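Long-range contacts in uncharacterized protein Atu1656/AGR_C_3050 (Agrobacterium tumefaciens, PDB 2OJH), which is of unknown function but belongs to the TolB family and folds as a six-bladed beta-propeller: residues D248-L253 with V261-D266; I85-H90 with A100-V105; K54-N59 with L67-D72. All blocks are in the same frame, centred on the assembly; numbering follows the deposited sequence. Where two conformers were deposited one is given.

Contact 1 (D248-L253 with V261-D266)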
# COMPACT_ATOMS: atom_id res chain seq x y z
N ASP A 248 9.00 -6.81 -15.52
CA ASP A 248 9.98 -5.73 -15.53
C ASP A 248 9.23 -4.41 -15.37
O ASP A 248 8.53 -3.98 -16.29
CB ASP A 248 10.78 -5.78 -16.84
CG ASP A 248 11.75 -6.94 -16.86
OD1 ASP A 248 12.39 -7.17 -15.82
OD2 ASP A 248 11.86 -7.62 -17.90
N VAL A 249 9.32 -3.82 -14.17
CA VAL A 249 8.67 -2.53 -13.87
C VAL A 249 9.69 -1.41 -13.53
O VAL A 249 10.90 -1.65 -13.57
CB VAL A 249 7.57 -2.64 -12.78
CG1 VAL A 249 6.50 -3.67 -13.18
CG2 VAL A 249 8.15 -2.97 -11.38
N ARG A 250 9.18 -0.21 -13.25
CA ARG A 250 9.99 0.94 -12.86
C ARG A 250 9.43 1.46 -11.54
O ARG A 250 8.23 1.61 -11.42
CB ARG A 250 9.88 2.05 -13.91
CG ARG A 250 10.40 1.70 -15.30
CD ARG A 250 9.99 2.76 -16.33
NE ARG A 250 10.83 2.74 -17.54
CZ ARG A 250 10.63 1.95 -18.60
NH1 ARG A 250 9.61 1.09 -18.62
NH2 ARG A 250 11.45 2.03 -19.64
N VAL A 251 10.30 1.72 -10.57
CA VAL A 251 9.90 2.39 -9.34
C VAL A 251 10.17 3.88 -9.61
O VAL A 251 11.30 4.27 -9.92
CB VAL A 251 10.65 1.85 -8.10
CG1 VAL A 251 10.33 2.66 -6.84
CG2 VAL A 251 10.30 0.36 -7.88
N GLN A 252 9.10 4.67 -9.53
CA GLN A 252 9.13 6.06 -9.91
C GLN A 252 8.96 6.95 -8.70
O GLN A 252 8.40 6.53 -7.69
CB GLN A 252 7.98 6.38 -10.86
CG GLN A 252 7.86 5.49 -12.06
CD GLN A 252 8.85 5.86 -13.11
OE1 GLN A 252 9.93 5.30 -13.16
NE2 GLN A 252 8.51 6.84 -13.94
N LEU A 253 9.40 8.19 -8.86
CA LEU A 253 9.22 9.21 -7.84
C LEU A 253 8.84 10.51 -8.55
O LEU A 253 9.32 10.78 -9.67
CB LEU A 253 10.51 9.42 -7.03
CG LEU A 253 10.44 10.16 -5.69
CD1 LEU A 253 9.83 9.30 -4.65
CD2 LEU A 253 11.85 10.62 -5.19
N VAL A 261 8.84 13.83 -12.57
CA VAL A 261 8.76 12.38 -12.50
C VAL A 261 10.13 11.82 -12.86
O VAL A 261 10.75 12.24 -13.84
CB VAL A 261 7.70 11.81 -13.45
CG1 VAL A 261 7.59 10.30 -13.29
CG2 VAL A 261 6.34 12.45 -13.17
N GLU A 262 10.62 10.89 -12.05
CA GLU A 262 11.89 10.24 -12.36
C GLU A 262 11.80 8.75 -12.06
O GLU A 262 10.99 8.33 -11.23
CB GLU A 262 13.04 10.88 -11.58
CG GLU A 262 12.92 10.77 -10.05
CD GLU A 262 13.97 11.60 -9.34
OE1 GLU A 262 15.18 11.40 -9.62
OE2 GLU A 262 13.60 12.48 -8.52
N THR A 263 12.64 7.97 -12.73
CA THR A 263 12.80 6.55 -12.41
C THR A 263 13.89 6.41 -11.37
O THR A 263 15.04 6.80 -11.61
CB THR A 263 13.15 5.72 -13.67
OG1 THR A 263 12.09 5.89 -14.62
CG2 THR A 263 13.26 4.24 -13.34
N LEU A 264 13.55 5.91 -10.20
CA LEU A 264 14.55 5.66 -9.19
C LEU A 264 15.36 4.42 -9.58
O LEU A 264 16.59 4.47 -9.59
CB LEU A 264 13.88 5.47 -7.81
CG LEU A 264 13.19 6.73 -7.32
CD1 LEU A 264 12.57 6.46 -5.90
CD2 LEU A 264 14.11 7.95 -7.28
N PHE A 265 14.69 3.32 -9.92
CA PHE A 265 15.40 2.13 -10.42
C PHE A 265 14.43 1.22 -11.18
O PHE A 265 13.23 1.33 -10.99
CB PHE A 265 16.07 1.37 -9.26
CG PHE A 265 15.20 1.22 -8.04
CD1 PHE A 265 15.22 2.20 -7.05
CD2 PHE A 265 14.38 0.11 -7.88
CE1 PHE A 265 14.41 2.07 -5.91
CE2 PHE A 265 13.58 -0.04 -6.74
CZ PHE A 265 13.60 0.96 -5.77
N ASP A 266 14.97 0.38 -12.07
CA ASP A 266 14.22 -0.75 -12.65
C ASP A 266 14.12 -1.86 -11.61
O ASP A 266 14.95 -1.96 -10.70
CB ASP A 266 14.94 -1.33 -13.84
CG ASP A 266 15.02 -0.35 -15.00
OD1 ASP A 266 14.23 0.61 -15.05
OD2 ASP A 266 15.89 -0.55 -15.88
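Thr263 OG1 donates a hydrogen bond to Gln252 OE1 at 2.7 Å. The donor lies in the plane of the side-chain amide and uses a lone pair of OE1 (C=O...donor angle 130°). A bend at chi2 turns the Gln252 amide back across the strand pair, which brings OE1 to the threonine and NE2 to 3.6 Å from Val261 CG1. Beside this link the backbones pair antiparallel. Leu253 and Glu262 exchange both bonds, with Glu262 N to Leu253 O at 2.7 Å. Further along, Val251 N gives a nearly straight bond (167°) to Phe265 O, whereas Val251 O receives Leu264 N at 2.8 Å. Leu264 and Phe265 thus both stand opposite Val251, a classic beta bulge, and the register shifts by one residue there.

The apolar packing is on the face that carries Val251, Leu253 and Phe265. Val251 sets its CB over one face of the Phe265 ring, 4.0 Å from the centroid, in a CH-pi contact, while Val251 CG2 reaches Phe265 CE2 at 3.5 Å. Leu264 adds its CD1, 3.8 Å from Leu253 CB.

Outside the pair, the Glu262 carboxylate forms a salt bridge with Arg32. Strand 247-255 is flanked by strand 230-237 on its other edge, and strand 262-267 is outermost in this four-stranded sheet. Phe286 of strand 285-291 packs against Val251, Leu264 and Phe265, and the Phe265 ring also meets Phe27 and Tyr288, so this face of the sheet packs on strands 22-28 and 285-291, consistent with blade-to-blade packing in the propeller.

Contact 2 (I85-H90 with A100-V105)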
# COMPACT_ATOMS: atom_id res chain seq x y z
N ILE A 85 -5.80 -15.62 6.18
CA ILE A 85 -5.73 -15.45 4.74
C ILE A 85 -5.74 -13.94 4.47
O ILE A 85 -6.66 -13.42 3.81
CB ILE A 85 -6.87 -16.17 3.96
CG1 ILE A 85 -7.03 -17.64 4.38
CG2 ILE A 85 -6.56 -16.15 2.46
CD1 ILE A 85 -8.36 -18.31 3.87
N CYS A 86 -4.72 -13.27 5.00
CA CYS A 86 -4.47 -11.85 4.77
C CYS A 86 -3.86 -11.61 3.39
O CYS A 86 -3.03 -12.41 2.90
CB CYS A 86 -3.50 -11.30 5.82
SG CYS A 86 -4.25 -11.27 7.43
N ASN A 87 -4.24 -10.52 2.76
CA ASN A 87 -3.67 -10.22 1.47
C ASN A 87 -2.65 -9.08 1.62
O ASN A 87 -2.24 -8.77 2.75
CB ASN A 87 -4.78 -9.92 0.43
CG ASN A 87 -5.62 -8.69 0.79
OD1 ASN A 87 -5.10 -7.70 1.33
ND2 ASN A 87 -6.93 -8.72 0.43
N ASN A 88 -2.25 -8.46 0.51
CA ASN A 88 -1.15 -7.48 0.51
C ASN A 88 -1.50 -6.06 0.96
O ASN A 88 -0.66 -5.17 0.84
CB ASN A 88 -0.58 -7.31 -0.89
CG ASN A 88 0.16 -8.52 -1.37
OD1 ASN A 88 0.10 -9.62 -0.76
ND2 ASN A 88 0.90 -8.35 -2.46
N ASP A 89 -2.72 -5.87 1.46
CA ASP A 89 -3.27 -4.54 1.74
C ASP A 89 -3.47 -4.43 3.22
O ASP A 89 -4.42 -4.98 3.77
CB ASP A 89 -4.59 -4.35 0.99
CG ASP A 89 -4.49 -4.58 -0.50
OD1 ASP A 89 -3.50 -4.14 -1.16
OD2 ASP A 89 -5.44 -5.17 -1.06
N HIS A 90 -2.55 -3.73 3.89
CA HIS A 90 -2.50 -3.71 5.35
C HIS A 90 -1.71 -2.49 5.78
O HIS A 90 -1.03 -1.89 4.98
CB HIS A 90 -1.87 -5.00 5.92
CG HIS A 90 -0.58 -5.42 5.26
ND1 HIS A 90 0.63 -4.80 5.52
CD2 HIS A 90 -0.31 -6.40 4.36
CE1 HIS A 90 1.58 -5.37 4.80
NE2 HIS A 90 1.04 -6.35 4.09
N ALA A 100 -4.13 -2.65 10.49
CA ALA A 100 -5.29 -2.88 9.68
C ALA A 100 -4.92 -3.95 8.66
O ALA A 100 -3.82 -3.87 8.03
CB ALA A 100 -5.71 -1.60 9.00
N ILE A 101 -5.79 -4.95 8.50
CA ILE A 101 -5.52 -6.07 7.56
C ILE A 101 -6.73 -6.28 6.68
O ILE A 101 -7.84 -5.81 7.01
CB ILE A 101 -5.21 -7.39 8.32
CG1 ILE A 101 -6.39 -7.76 9.22
CG2 ILE A 101 -3.93 -7.25 9.19
CD1 ILE A 101 -6.20 -9.11 10.03
N SER A 102 -6.55 -6.97 5.56
CA SER A 102 -7.63 -7.29 4.67
C SER A 102 -7.59 -8.82 4.53
O SER A 102 -6.63 -9.37 3.99
CB SER A 102 -7.39 -6.61 3.32
OG SER A 102 -7.27 -5.20 3.48
N ASP A 103 -8.62 -9.49 5.03
CA ASP A 103 -8.60 -10.94 5.15
C ASP A 103 -9.87 -11.61 4.58
O ASP A 103 -10.94 -11.00 4.56
CB ASP A 103 -8.43 -11.31 6.63
CG ASP A 103 -8.52 -12.79 6.86
OD1 ASP A 103 -7.48 -13.47 6.67
OD2 ASP A 103 -9.61 -13.28 7.23
N LYS A 104 -9.74 -12.86 4.14
CA LYS A 104 -10.89 -13.53 3.54
C LYS A 104 -11.37 -14.82 4.21
O LYS A 104 -12.14 -15.56 3.62
CB LYS A 104 -10.69 -13.73 2.03
CG LYS A 104 -9.61 -14.67 1.64
CD LYS A 104 -9.30 -14.54 0.11
CE LYS A 104 -10.05 -15.60 -0.70
NZ LYS A 104 -9.51 -15.70 -2.10
N VAL A 105 -10.96 -15.07 5.45
CA VAL A 105 -11.45 -16.25 6.18
C VAL A 105 -12.97 -16.22 6.36
O VAL A 105 -13.66 -17.20 6.06
CB VAL A 105 -10.73 -16.44 7.55
CG1 VAL A 105 -11.48 -17.39 8.47
CG2 VAL A 105 -9.32 -16.93 7.33
O HOH W 1 -3.77 -7.68 4.85
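Ser102 O stands over one face of the Asn87 side-chain amide, nearly above Asn87 CG at 3.4 Å, and Ser102 CB comes in obliquely on the same side, 3.2 Å from Asn87 OD1. The His90 imidazole has Asn87 O and a water at its edge, in the ring plane. His90 touches strand 98-103 through CB, 3.1 Å from Ala100 O, and its ring leads away, where ND1 bonds Asn48 and NE2 bonds Asn59. The water accepts from Ser102 N at 3.0 Å and may donate to Asn87 O or Asp89 O, linking the two backbones.

Segment 85-90 is a loop, and it runs beside a propeller strand whose sheet order is 91-92, 98-103, 111-116, 123-124. Asn87 N bonds Ser102 O at 2.9 Å, almost in line with the carbonyl (C=O...donor angle 176°), and Lys104 N bonds Ile85 O at 3.1 Å; between them Cys86 and Asp103 form a single bridge.

Asn87 holds its CG between the backbone N and carbonyl carbon (chi1 63°), from which OD1 accepts Asp89 N in an Asx turn. Just beyond, Asp89 O accepts from Ser102 OG at 2.9 Å; the same hydroxyl is also paired with Trp133 N of strand 131-136. A second Asx turn joins Asp103 OD2 to Val105 N. Cys86 SG packs on Ile101 CD1 in the buried part. At the exposed end Ile85 CG1 lies 3.8 Å from Val105 CG2.

Contact 3 (K54-N59 with L67-D72)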
# COMPACT_ATOMS: atom_id res chain seq x y z
N LYS A 54 11.38 1.10 13.73
CA LYS A 54 12.12 -0.09 14.14
C LYS A 54 11.87 -1.40 13.39
O LYS A 54 12.69 -2.32 13.48
CB LYS A 54 11.85 -0.37 15.60
CG LYS A 54 12.41 0.67 16.53
CD LYS A 54 12.36 0.14 17.95
CE LYS A 54 13.21 1.01 18.86
NZ LYS A 54 13.43 0.39 20.20
N TYR A 55 10.73 -1.51 12.71
CA TYR A 55 10.46 -2.75 11.99
C TYR A 55 9.65 -2.56 10.72
O TYR A 55 8.97 -1.53 10.53
CB TYR A 55 9.80 -3.78 12.88
CG TYR A 55 8.39 -3.45 13.34
CD1 TYR A 55 7.28 -3.78 12.55
CD2 TYR A 55 8.15 -2.84 14.59
CE1 TYR A 55 5.99 -3.50 12.97
CE2 TYR A 55 6.84 -2.55 15.00
CZ TYR A 55 5.78 -2.89 14.19
OH TYR A 55 4.47 -2.64 14.56
N LEU A 56 9.72 -3.57 9.85
CA LEU A 56 8.83 -3.64 8.71
C LEU A 56 7.74 -4.68 8.95
O LEU A 56 7.99 -5.72 9.59
CB LEU A 56 9.59 -3.99 7.41
CG LEU A 56 10.78 -3.10 7.05
CD1 LEU A 56 11.51 -3.69 5.86
CD2 LEU A 56 10.37 -1.64 6.76
N LEU A 57 6.55 -4.39 8.43
CA LEU A 57 5.43 -5.31 8.48
C LEU A 57 5.13 -5.84 7.06
O LEU A 57 4.80 -5.06 6.13
CB LEU A 57 4.20 -4.65 9.13
CG LEU A 57 2.99 -5.56 9.40
CD1 LEU A 57 3.27 -6.50 10.57
CD2 LEU A 57 1.76 -4.68 9.66
N LEU A 58 5.29 -7.15 6.90
CA LEU A 58 5.13 -7.81 5.59
C LEU A 58 4.06 -8.90 5.67
O LEU A 58 3.81 -9.47 6.74
CB LEU A 58 6.43 -8.52 5.18
CG LEU A 58 7.69 -7.81 4.63
CD1 LEU A 58 7.63 -7.45 3.18
CD2 LEU A 58 8.19 -6.65 5.51
N ASN A 59 3.47 -9.26 4.54
CA ASN A 59 2.70 -10.50 4.51
C ASN A 59 3.35 -11.58 3.66
O ASN A 59 4.07 -11.30 2.68
CB ASN A 59 1.23 -10.27 4.08
CG ASN A 59 1.14 -9.66 2.71
OD1 ASN A 59 1.43 -8.49 2.53
ND2 ASN A 59 0.74 -10.45 1.73
N LEU A 67 9.60 -7.76 10.68
CA LEU A 67 11.04 -7.93 10.45
C LEU A 67 11.78 -6.73 11.03
O LEU A 67 11.63 -5.61 10.53
CB LEU A 67 11.34 -8.02 8.96
CG LEU A 67 11.00 -9.30 8.20
CD1 LEU A 67 9.48 -9.58 8.08
CD2 LEU A 67 11.60 -9.14 6.81
N SER A 68 12.54 -6.97 12.11
CA SER A 68 13.27 -5.91 12.79
C SER A 68 14.39 -5.34 11.93
O SER A 68 15.12 -6.08 11.28
CB SER A 68 13.85 -6.41 14.11
OG SER A 68 14.46 -5.34 14.79
N LEU A 69 14.51 -4.02 11.94
CA LEU A 69 15.54 -3.32 11.16
C LEU A 69 16.90 -3.21 11.87
O LEU A 69 17.89 -2.84 11.25
CB LEU A 69 15.04 -1.95 10.71
CG LEU A 69 13.96 -2.05 9.61
CD1 LEU A 69 13.35 -0.72 9.37
CD2 LEU A 69 14.54 -2.62 8.31
N ALA A 70 16.93 -3.53 13.16
CA ALA A 70 18.19 -3.68 13.90
C ALA A 70 18.19 -5.07 14.53
O ALA A 70 17.14 -5.58 14.92
CB ALA A 70 18.31 -2.63 14.97
N GLY A 71 19.36 -5.68 14.61
CA GLY A 71 19.44 -7.05 15.12
C GLY A 71 18.79 -8.00 14.13
O GLY A 71 18.88 -7.81 12.92
N ASP A 72 18.11 -9.02 14.67
CA ASP A 72 17.57 -10.13 13.90
C ASP A 72 16.43 -9.73 12.97
O ASP A 72 15.34 -9.41 13.44
CB ASP A 72 17.10 -11.25 14.85
CG ASP A 72 16.70 -12.52 14.10
OD1 ASP A 72 16.77 -12.55 12.85
OD2 ASP A 72 16.32 -13.49 14.78
O HOH W 2 15.17 -2.15 14.59
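The beta hairpin of strands 55-60 and 63-68 is joined here where Lys54, Tyr55 and Leu56 run antiparallel to Leu67, Ser68 and Leu69, with end-to-end directions 158° apart. Leu56 and Leu67 are a hydrogen-bonded pair: Leu67 N to Leu56 O measures 2.8 Å, and Leu56 N returns a bond to Leu67 O. Tyr55 and Ser68 form the non-hydrogen-bonded pair beside them, with CA atoms 4.3 Å apart. The ladder runs one step past the strand assignment, since Leu69 N donates to Lys54 O at 2.9 Å, close to straight (175°).

Lys54 O is gripped twice, because a water also donates to it at 2.7 Å. That water accepts a weak bond from Ala70 N, bridging the hairpin edge just where 67-72 turns off. Ser68 OG may bond Ala70 O, though the serine is modelled in two conformations.

On the face bearing Leu56 and Leu67, leucines interlock. Leu69 crosses Leu56 at about a right angle and lays CD2 4.0 Å from Leu56 CG. With CG beside the backbone N (chi1 -72°), Leu69 swings its methyls to Leu56. Leu58 and Leu67 meet in the same crosswise manner, Leu58 CD2 lying 4.1 Å from Leu67 CD1. Of the Tyr55 side chain it is CB that meets the other strand, 3.5 Å from Leu67 O, while its ring leads away to a hydroxyl bonded to Tyr99 OH.

Trp49 of strand 45-49 covers both Leu56 and Leu69, and Ile24 of strand 22-28 reaches Leu56 and Leu58. Two middle strands of a four-stranded antiparallel sheet, with an apolar face turned to strands of another sheet, are the usual build of a beta-propeller blade.

How the contacts relate
From the N terminus the three contacts follow in series, and none nests in or crosses another. Contact 3 closes the hairpin of strands 55-60 and 63-68; contact 2 brings strand 98-103 of the next sheet back beside the preceding loop 85-90; contact 1 closes the late hairpin of strands 247-255 and 262-267. Contacts 2 and 3 touch: Asn59, at the end of 54-59, probably hydrogen-bonds the 85-90 loop, tying consecutive blades together. Contact 1 stands about 13 Å from each at the nearest atoms, and lies across the chain's centre from contact 2. Contacts 1 and 3 both pack on strand 22-28, through Phe27 and Ile24 respectively, consistent with flanking a blade built from both chain ends.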